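Local coordinates for hemoglobin subunit beta (Mustelus griseus, PDB 1GCV), which carries oxygen from the gills to the peripheral tissues as the heme-bearing beta chain of an alpha2beta2 hemoglobin tetramer, at residues Thr46-Ser50 with Ser51-Gly55; Val126-Asp129 with Ala130-Gln134; Lys76-Ser79 with Lys80-Asp84. One frame throughout, in Å; residues are numbered along the deposited sequence.

Overall arrangement
Along the chain come contact 1, contact 3 and contact 2, all in one all-helical globin fold. Contact 1 covers the loop leading into helix 50-66 and its first turns. Contact 3 lies on helix 76-86, and contact 2 on the last part of helix 114-132 and the residues that follow. Contacts 2 and 3 touch, their centres about 10 Å apart, with Ser-79 meeting Ile-131 and Gln-134. The centre of contact 1 is about 19 Å from that of contact 3 and about 22 Å from that of contact 2. The heme lies between contacts 1 and 3, which bring the distal and proximal histidines to its two faces; Ile-131 of contact 2 touches its proximal side.

Contact 1: residues Thr46-Ser50 with Ser51-Gly55; sequences TDFRS and SIHAG. With HEM (protoporphyrin IX containing Fe), chain F.
His-53 N gives its hydrogen to Arg-49 O at 3.0 Å, nearly straight (170°) and almost in line with the C=O bond. One residue on, Ala-54 N reaches Ser-50 O at 2.8 Å, this time tilted from the carbonyl plane. These are the opening bonds of helix 50-66, with Arg-49 at the N-cap position. The hydroxyl of Ser-50 turns away to Asp-29 on helix 20-34, tying the new helix to its neighbour. Arg-49 itself bends back alongside the first turn: its CB lies 4.0 Å from Ile-52 CG1, and the edge of its guanidinium faces the backbone of Ser-51.

The packing centres on His-53 and Phe-48. Phe-48 CE2 sits 3.5 Å from His-53 CB, and the two rings meet obliquely, their planes at 54°. Phe-42 adds an edge-to-face partner for the imidazole. With CG anti to the backbone N (chi1 -160°), the His-53 ring leaves the helix toward the heme and meets it edge-on, CE1 lying 3.6 Å from HEM C4D. Replacing His-53 with an alanine would probably leave Phe-48 and Phe-42 without their imidazole partner and take the imidazole nitrogens away from the distal side of the iron.

His-53 NE2 stands 4.3 Å from HEM FE, too far to be a ligand in this deoxy form. The helix start and the two phenylalanines probably set the imidazole over the iron, a place from which the distal histidine of globins can hydrogen-bond to bound oxygen.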
loop_
_atom_site.group_PDB
_atom_site.type_symbol
_atom_site.label_atom_id
_atom_site.label_comp_id
_atom_site.label_asym_id
_atom_site.label_seq_id
_atom_site.Cartn_x
_atom_site.Cartn_y
_atom_site.Cartn_z
ATOM N N THR B 46 -14.707 16.615 22.780
ATOM C CA THR B 46 -15.002 18.039 22.678
ATOM C C THR B 46 -13.851 18.958 23.089
ATOM O O THR B 46 -13.655 20.015 22.486
ATOM C CB THR B 46 -16.244 18.399 23.521
ATOM O OG1 THR B 46 -17.236 17.378 23.368
ATOM C CG2 THR B 46 -16.823 19.728 23.076
ATOM N N ASP B 47 -13.089 18.560 24.105
ATOM C CA ASP B 47 -11.981 19.379 24.590
ATOM C C ASP B 47 -10.606 19.000 24.041
ATOM O O ASP B 47 -9.580 19.410 24.586
ATOM C CB ASP B 47 -11.942 19.349 26.116
ATOM C CG ASP B 47 -11.687 17.961 26.662
ATOM O OD1 ASP B 47 -11.950 16.970 25.943
ATOM O OD2 ASP B 47 -11.225 17.865 27.816
ATOM N N PHE B 48 -10.584 18.223 22.962
ATOM C CA PHE B 48 -9.323 17.829 22.350
ATOM C C PHE B 48 -8.603 19.075 21.839
ATOM O O PHE B 48 -9.230 20.011 21.341
ATOM C CB PHE B 48 -9.571 16.865 21.186
ATOM C CG PHE B 48 -8.398 16.720 20.263
ATOM C CD1 PHE B 48 -8.257 17.553 19.159
ATOM C CD2 PHE B 48 -7.424 15.760 20.504
ATOM C CE1 PHE B 48 -7.159 17.432 18.302
ATOM C CE2 PHE B 48 -6.321 15.632 19.652
ATOM C CZ PHE B 48 -6.193 16.472 18.549
ATOM N N ARG B 49 -7.282 19.081 21.972
ATOM C CA ARG B 49 -6.455 20.196 21.520
ATOM C C ARG B 49 -5.220 19.611 20.836
ATOM O O ARG B 49 -4.556 18.741 21.403
ATOM C CB ARG B 49 -6.024 21.053 22.718
ATOM C CG ARG B 49 -6.302 22.541 22.572
ATOM C CD ARG B 49 -5.378 23.191 21.539
ATOM N NE ARG B 49 -6.121 23.935 20.518
ATOM C CZ ARG B 49 -5.816 23.948 19.224
ATOM N NH1 ARG B 49 -4.775 23.256 18.771
ATOM N NH2 ARG B 49 -6.556 24.654 18.379
ATOM N N SER B 50 -4.916 20.077 19.625
ATOM C CA SER B 50 -3.747 19.591 18.886
ATOM C C SER B 50 -2.460 19.801 19.685
ATOM O O SER B 50 -1.577 18.941 19.703
ATOM C CB SER B 50 -3.619 20.324 17.548
ATOM O OG SER B 50 -4.650 19.939 16.667
ATOM N N SER B 51 -2.367 20.956 20.338
ATOM C CA SER B 51 -1.206 21.327 21.145
ATOM C C SER B 51 -0.923 20.359 22.285
ATOM O O SER B 51 0.222 19.965 22.512
ATOM C CB SER B 51 -1.405 22.722 21.733
ATOM O OG SER B 51 -1.116 23.718 20.777
ATOM N N ILE B 52 -1.970 19.990 23.013
ATOM C CA ILE B 52 -1.835 19.080 24.143
ATOM C C ILE B 52 -1.508 17.676 23.658
ATOM O O ILE B 52 -0.609 17.015 24.186
ATOM C CB ILE B 52 -3.142 19.061 24.988
ATOM C CG1 ILE B 52 -3.358 20.437 25.638
ATOM C CG2 ILE B 52 -3.081 17.968 26.049
ATOM C CD1 ILE B 52 -2.086 21.076 26.217
ATOM N N HIS B 53 -2.239 17.236 22.639
ATOM C CA HIS B 53 -2.053 15.909 22.063
ATOM C C HIS B 53 -0.631 15.740 21.534
ATOM O O HIS B 53 0.015 14.719 21.777
ATOM C CB HIS B 53 -3.062 15.684 20.935
ATOM C CG HIS B 53 -3.139 14.185 20.744
ATOM N ND1 HIS B 53 -3.396 13.298 21.784
ATOM C CD2 HIS B 53 -2.896 13.536 19.532
ATOM C CE1 HIS B 53 -3.304 12.113 21.189
ATOM N NE2 HIS B 53 -3.025 12.202 19.928
ATOM N N ALA B 54 -0.150 16.744 20.812
ATOM C CA ALA B 54 1.197 16.703 20.268
ATOM C C ALA B 54 2.197 16.490 21.400
ATOM O O ALA B 54 3.136 15.709 21.270
ATOM C CB ALA B 54 1.502 18.001 19.542
ATOM N N GLY B 55 1.987 17.192 22.512
ATOM C CA GLY B 55 2.878 17.061 23.646
ATOM C C GLY B 55 2.882 15.640 24.163
ATOM O O GLY B 55 3.924 15.115 24.547
HETATM C CHA HEM F . -3.545 8.702 22.799
HETATM C CHB HEM F . 1.033 8.125 21.268
HETATM C CHC HEM F . -0.560 8.149 16.667
HETATM C CHD HEM F . -5.139 8.629 18.209
HETATM C C1A HEM F . -2.153 8.570 22.754
HETATM C C2A HEM F . -1.281 8.621 23.908
HETATM C C3A HEM F . -0.013 8.453 23.478
HETATM C C4A HEM F . -0.082 8.326 22.049
HETATM C CMA HEM F . 1.241 8.348 24.333
HETATM C CAA HEM F . -1.677 8.819 25.346
HETATM C CBA HEM F . -1.959 7.463 25.938
HETATM C CGA HEM F . -2.910 7.537 27.105
HETATM O O1A HEM F . -2.574 6.991 28.175
HETATM O O2A HEM F . -3.995 8.141 26.953
HETATM C C1B HEM F . 0.988 8.006 19.896
HETATM C C2B HEM F . 2.182 7.890 19.091
HETATM C C3B HEM F . 1.759 7.960 17.773
HETATM C C4B HEM F . 0.277 8.057 17.797
HETATM C CMB HEM F . 3.606 7.677 19.636
HETATM C CAB HEM F . 2.607 8.026 16.661
HETATM C CBB HEM F . 2.510 7.169 15.544
HETATM C C1C HEM F . -1.969 8.247 16.682
HETATM C C2C HEM F . -2.814 8.439 15.491
HETATM C C3C HEM F . -4.106 8.491 15.943
HETATM C C4C HEM F . -4.043 8.424 17.394
HETATM C CMC HEM F . -2.365 8.641 14.041
HETATM C CAC HEM F . -5.289 8.502 15.187
HETATM C CBC HEM F . -5.521 9.323 14.072
HETATM C C1D HEM F . -5.087 8.656 19.586
HETATM C C2D HEM F . -6.245 8.927 20.402
HETATM C C3D HEM F . -5.803 8.988 21.681
HETATM C C4D HEM F . -4.379 8.684 21.665
HETATM C CMD HEM F . -7.683 9.056 19.919
HETATM C CAD HEM F . -6.628 9.350 22.912
HETATM C CBD HEM F . -7.101 10.791 22.856
HETATM C CGD HEM F . -7.148 11.445 24.221
HETATM O O1D HEM F . -7.090 12.695 24.274
HETATM O O2D HEM F . -7.243 10.713 25.233
HETATM N NA HEM F . -1.411 8.359 21.595
HETATM N NB HEM F . -0.185 8.062 19.114
HETATM N NC HEM F . -2.740 8.232 17.856
HETATM N ND HEM F . -3.943 8.479 20.356
HETATM FE FE HEM F . -2.092 8.018 19.747
#

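Contact 2: residues Val126-Asp129 with Ala130-Gln134; sequences VVID and AISKQ
Ser-132 turns its hydroxyl back along the helix to Ile-128, OG donating to Ile-128 O at 2.9 Å from a position tilted 32° off the carbonyl plane. Its OG lies beside its own backbone N (chi1 -72°), which is what folds the side chain onto the preceding turn. Ile-128 leans over the same hydroxyl with CG2, 4.0 Å from Ser-132 OG, and its side chain also touches Phe-93 and Thr-97 of helix 93-108.

Ile-131 branches differently. Its CG2 rests 3.4 Å from Ile-128 O, while the longer branch runs off the helix to touch the heme, Leu-78 and the proximal ligand His-82. On another face, Asp-129 and Lys-133 lie side by side and point the same way, yet Asp-129 OD1 and Lys-133 NZ stay 5.3 Å apart; the carboxylate makes its salt bridge with Lys-72 instead. In the backbone, Ile-131 N bonds to Val-127 O at 3.0 Å, whereas Ser-132 N holds Asp-129 O only weakly.

Near its end, then, helix 114-132 divides its chemistry by side: apolar isoleucines toward the heme pocket and helix 93-108, a charged aspartate bound to helix 71-74.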
loop_
_atom_site.group_PDB
_atom_site.type_symbol
_atom_site.label_atom_id
_atom_site.label_comp_id
_atom_site.label_asym_id
_atom_site.label_seq_id
_atom_site.Cartn_x
_atom_site.Cartn_y
_atom_site.Cartn_z
ATOM N N VAL B 126 10.060 2.078 12.374
ATOM C CA VAL B 126 10.272 1.281 13.586
ATOM C C VAL B 126 9.197 1.597 14.626
ATOM O O VAL B 126 8.727 0.707 15.339
ATOM C CB VAL B 126 11.679 1.556 14.212
ATOM C CG1 VAL B 126 11.740 1.032 15.646
ATOM C CG2 VAL B 126 12.757 0.907 13.367
ATOM N N VAL B 127 8.813 2.867 14.707
ATOM C CA VAL B 127 7.793 3.311 15.651
ATOM C C VAL B 127 6.382 2.817 15.260
ATOM O O VAL B 127 5.599 2.434 16.131
ATOM C CB VAL B 127 7.824 4.857 15.784
ATOM C CG1 VAL B 127 6.511 5.376 16.323
ATOM C CG2 VAL B 127 8.966 5.265 16.711
ATOM N N ILE B 128 6.071 2.813 13.961
ATOM C CA ILE B 128 4.770 2.343 13.462
ATOM C C ILE B 128 4.624 0.848 13.759
ATOM O O ILE B 128 3.566 0.380 14.167
ATOM C CB ILE B 128 4.642 2.526 11.921
ATOM C CG1 ILE B 128 4.734 4.006 11.538
ATOM C CG2 ILE B 128 3.336 1.927 11.438
ATOM C CD1 ILE B 128 3.641 4.870 12.101
ATOM N N ASP B 129 5.704 0.108 13.537
ATOM C CA ASP B 129 5.740 -1.331 13.766
ATOM C C ASP B 129 5.551 -1.666 15.245
ATOM O O ASP B 129 4.805 -2.572 15.588
ATOM C CB ASP B 129 7.072 -1.891 13.248
ATOM C CG ASP B 129 7.386 -3.273 13.792
ATOM O OD1 ASP B 129 8.309 -3.393 14.631
ATOM O OD2 ASP B 129 6.715 -4.241 13.376
ATOM N N ALA B 130 6.220 -0.924 16.120
ATOM C CA ALA B 130 6.114 -1.159 17.555
ATOM C C ALA B 130 4.702 -0.875 18.061
ATOM O O ALA B 130 4.152 -1.639 18.845
ATOM C CB ALA B 130 7.124 -0.287 18.304
ATOM N N ILE B 131 4.110 0.220 17.598
ATOM C CA ILE B 131 2.772 0.602 18.040
ATOM C C ILE B 131 1.632 -0.173 17.358
ATOM O O ILE B 131 0.489 -0.110 17.806
ATOM C CB ILE B 131 2.561 2.136 17.871
ATOM C CG1 ILE B 131 1.522 2.637 18.881
ATOM C CG2 ILE B 131 2.150 2.464 16.442
ATOM C CD1 ILE B 131 1.463 4.145 18.992
ATOM N N SER B 132 1.956 -0.914 16.298
ATOM C CA SER B 132 0.973 -1.714 15.557
ATOM C C SER B 132 1.040 -3.183 15.973
ATOM O O SER B 132 0.178 -3.976 15.616
ATOM C CB SER B 132 1.235 -1.630 14.047
ATOM O OG SER B 132 0.881 -0.363 13.524
ATOM N N LYS B 133 2.074 -3.530 16.727
ATOM C CA LYS B 133 2.305 -4.897 17.191
ATOM C C LYS B 133 1.161 -5.593 17.941
ATOM O O LYS B 133 0.788 -6.715 17.605
ATOM C CB LYS B 133 3.563 -4.927 18.073
ATOM C CG LYS B 133 4.235 -6.279 18.159
ATOM C CD LYS B 133 4.876 -6.640 16.834
ATOM C CE LYS B 133 6.379 -6.444 16.880
ATOM N NZ LYS B 133 7.013 -7.294 17.932
ATOM N N GLN B 134 0.609 -4.941 18.958
ATOM C CA GLN B 134 -0.451 -5.555 19.751
ATOM C C GLN B 134 -1.848 -5.592 19.138
ATOM O O GLN B 134 -2.828 -5.826 19.844
ATOM C CB GLN B 134 -0.512 -4.889 21.127
ATOM C CG GLN B 134 0.733 -5.125 21.972
ATOM C CD GLN B 134 1.346 -6.492 21.737
ATOM O OE1 GLN B 134 2.515 -6.606 21.359
ATOM N NE2 GLN B 134 0.555 -7.539 21.955
#

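Contact 3: residues Lys76-Ser79 with Lys80-Asp84; sequences KDLS and KKHAD. With HEM (protoporphyrin IX containing Fe), chain F.
His-82 is gripped from one turn back by Leu-78, whose carbonyl oxygen lies beside its CB, CG and ND1. At the base, CB lies 3.8 Å from both Leu-78 O and Ser-79 O. Past CG the ring presents ND1 to Leu-78 O at 2.7 Å, almost straight (173°) and in the imidazole plane, though above the plane of the carbonyl. His-82 N bonds to that same oxygen from its opposite face, so Leu-78 O accepts from both N and ND1. This is the proximal histidine of the globin fold, carried on helix 76-86, on the proximal side of the heme. CE1 comes next: Leu-78 CD1 packs 3.5 Å from it, the leucine lying alongside and pointing the same way, with CD1 also on the heme methyl CMA. CD2 passes 3.6 Å from HEM NC, and at the tip NE2 binds the heme iron (HEM FE) at 2.2 Å; this bond and that of ND1 together fix the rotation of the ring. Ile-131 of helix 114-132 touches the ring too. Lys-81, the residue before His-82, starts with CG anti to the backbone N (chi1 168°), then bends to bring NZ 3.1 Å from HEM O2A, hydrogen-bonding the propionate.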
loop_
_atom_site.group_PDB
_atom_site.type_symbol
_atom_site.label_atom_id
_atom_site.label_comp_id
_atom_site.label_asym_id
_atom_site.label_seq_id
_atom_site.Cartn_x
_atom_site.Cartn_y
_atom_site.Cartn_z
ATOM N N LYS B 76 4.623 -1.636 24.110
ATOM C CA LYS B 76 3.664 -2.732 24.216
ATOM C C LYS B 76 2.304 -2.302 24.763
ATOM O O LYS B 76 1.267 -2.652 24.199
ATOM C CB LYS B 76 4.229 -3.861 25.081
ATOM C CG LYS B 76 3.879 -5.246 24.564
ATOM C CD LYS B 76 3.573 -6.206 25.702
ATOM C CE LYS B 76 4.852 -6.830 26.255
ATOM N NZ LYS B 76 5.831 -7.183 25.180
ATOM N N ASP B 77 2.308 -1.545 25.855
ATOM C CA ASP B 77 1.068 -1.082 26.463
ATOM C C ASP B 77 0.398 0.006 25.644
ATOM O O ASP B 77 -0.824 0.026 25.517
ATOM C CB ASP B 77 1.333 -0.567 27.874
ATOM C CG ASP B 77 1.370 -1.680 28.895
ATOM O OD1 ASP B 77 0.733 -2.733 28.659
ATOM O OD2 ASP B 77 2.037 -1.501 29.934
ATOM N N LEU B 78 1.196 0.921 25.104
ATOM C CA LEU B 78 0.678 2.008 24.277
ATOM C C LEU B 78 -0.027 1.393 23.072
ATOM O O LEU B 78 -1.068 1.875 22.623
ATOM C CB LEU B 78 1.826 2.905 23.804
ATOM C CG LEU B 78 1.460 4.148 22.998
ATOM C CD1 LEU B 78 0.450 4.955 23.769
ATOM C CD2 LEU B 78 2.703 4.977 22.730
ATOM N N SER B 79 0.556 0.318 22.560
ATOM C CA SER B 79 0.008 -0.390 21.414
ATOM C C SER B 79 -1.330 -1.051 21.761
ATOM O O SER B 79 -2.273 -1.007 20.968
ATOM C CB SER B 79 1.009 -1.442 20.935
ATOM O OG SER B 79 0.528 -2.116 19.789
ATOM N N LYS B 80 -1.410 -1.666 22.940
ATOM C CA LYS B 80 -2.641 -2.318 23.382
ATOM C C LYS B 80 -3.714 -1.272 23.632
ATOM O O LYS B 80 -4.892 -1.518 23.393
ATOM C CB LYS B 80 -2.404 -3.121 24.664
ATOM C CG LYS B 80 -1.494 -4.313 24.470
ATOM C CD LYS B 80 -1.452 -5.183 25.705
ATOM C CE LYS B 80 -1.432 -6.650 25.313
ATOM N NZ LYS B 80 -1.368 -7.538 26.505
ATOM N N LYS B 81 -3.297 -0.105 24.112
ATOM C CA LYS B 81 -4.215 0.990 24.385
ATOM C C LYS B 81 -4.852 1.505 23.089
ATOM O O LYS B 81 -6.036 1.840 23.066
ATOM C CB LYS B 81 -3.475 2.128 25.093
ATOM C CG LYS B 81 -4.256 3.432 25.169
ATOM C CD LYS B 81 -4.737 3.709 26.590
ATOM C CE LYS B 81 -6.116 4.366 26.607
ATOM N NZ LYS B 81 -6.042 5.861 26.600
ATOM N N HIS B 82 -4.074 1.567 22.011
ATOM C CA HIS B 82 -4.602 2.042 20.730
ATOM C C HIS B 82 -5.513 1.007 20.073
ATOM O O HIS B 82 -6.498 1.358 19.426
ATOM C CB HIS B 82 -3.463 2.383 19.764
ATOM C CG HIS B 82 -2.826 3.719 20.010
ATOM N ND1 HIS B 82 -1.962 3.871 21.084
ATOM C CD2 HIS B 82 -3.045 4.904 19.307
ATOM C CE1 HIS B 82 -1.702 5.181 21.050
ATOM N NE2 HIS B 82 -2.274 5.807 20.066
ATOM N N ALA B 83 -5.180 -0.271 20.242
ATOM C CA ALA B 83 -5.962 -1.350 19.648
ATOM C C ALA B 83 -7.257 -1.662 20.383
ATOM O O ALA B 83 -8.325 -1.687 19.778
ATOM C CB ALA B 83 -5.114 -2.609 19.554
ATOM N N ASP B 84 -7.160 -1.891 21.689
ATOM C CA ASP B 84 -8.315 -2.245 22.510
ATOM C C ASP B 84 -9.142 -1.105 23.091
ATOM O O ASP B 84 -10.361 -1.218 23.200
ATOM C CB ASP B 84 -7.866 -3.154 23.653
ATOM C CG ASP B 84 -7.200 -4.417 23.162
ATOM O OD1 ASP B 84 -6.379 -4.986 23.913
ATOM O OD2 ASP B 84 -7.496 -4.841 22.024
HETATM C CHA HEM F . -3.545 8.702 22.799
HETATM C CHB HEM F . 1.033 8.125 21.268
HETATM C CHC HEM F . -0.560 8.149 16.667
HETATM C CHD HEM F . -5.139 8.629 18.209
HETATM C C1A HEM F . -2.153 8.570 22.754
HETATM C C2A HEM F . -1.281 8.621 23.908
HETATM C C3A HEM F . -0.013 8.453 23.478
HETATM C C4A HEM F . -0.082 8.326 22.049
HETATM C CMA HEM F . 1.241 8.348 24.333
HETATM C CAA HEM F . -1.677 8.819 25.346
HETATM C CBA HEM F . -1.959 7.463 25.938
HETATM C CGA HEM F . -2.910 7.537 27.105
HETATM O O1A HEM F . -2.574 6.991 28.175
HETATM O O2A HEM F . -3.995 8.141 26.953
HETATM C C1B HEM F . 0.988 8.006 19.896
HETATM C C2B HEM F . 2.182 7.890 19.091
HETATM C C3B HEM F . 1.759 7.960 17.773
HETATM C C4B HEM F . 0.277 8.057 17.797
HETATM C CMB HEM F . 3.606 7.677 19.636
HETATM C CAB HEM F . 2.607 8.026 16.661
HETATM C CBB HEM F . 2.510 7.169 15.544
HETATM C C1C HEM F . -1.969 8.247 16.682
HETATM C C2C HEM F . -2.814 8.439 15.491
HETATM C C3C HEM F . -4.106 8.491 15.943
HETATM C C4C HEM F . -4.043 8.424 17.394
HETATM C CMC HEM F . -2.365 8.641 14.041
HETATM C CAC HEM F . -5.289 8.502 15.187
HETATM C CBC HEM F . -5.521 9.323 14.072
HETATM C C1D HEM F . -5.087 8.656 19.586
HETATM C C2D HEM F . -6.245 8.927 20.402
HETATM C C3D HEM F . -5.803 8.988 21.681
HETATM C C4D HEM F . -4.379 8.684 21.665
HETATM C CMD HEM F . -7.683 9.056 19.919
HETATM C CAD HEM F . -6.628 9.350 22.912
HETATM C CBD HEM F . -7.101 10.791 22.856
HETATM C CGD HEM F . -7.148 11.445 24.221
HETATM O O1D HEM F . -7.090 12.695 24.274
HETATM O O2D HEM F . -7.243 10.713 25.233
HETATM N NA HEM F . -1.411 8.359 21.595
HETATM N NB HEM F . -0.185 8.062 19.114
HETATM N NC HEM F . -2.740 8.232 17.856
HETATM N ND HEM F . -3.943 8.479 20.356
HETATM FE FE HEM F . -2.092 8.018 19.747
#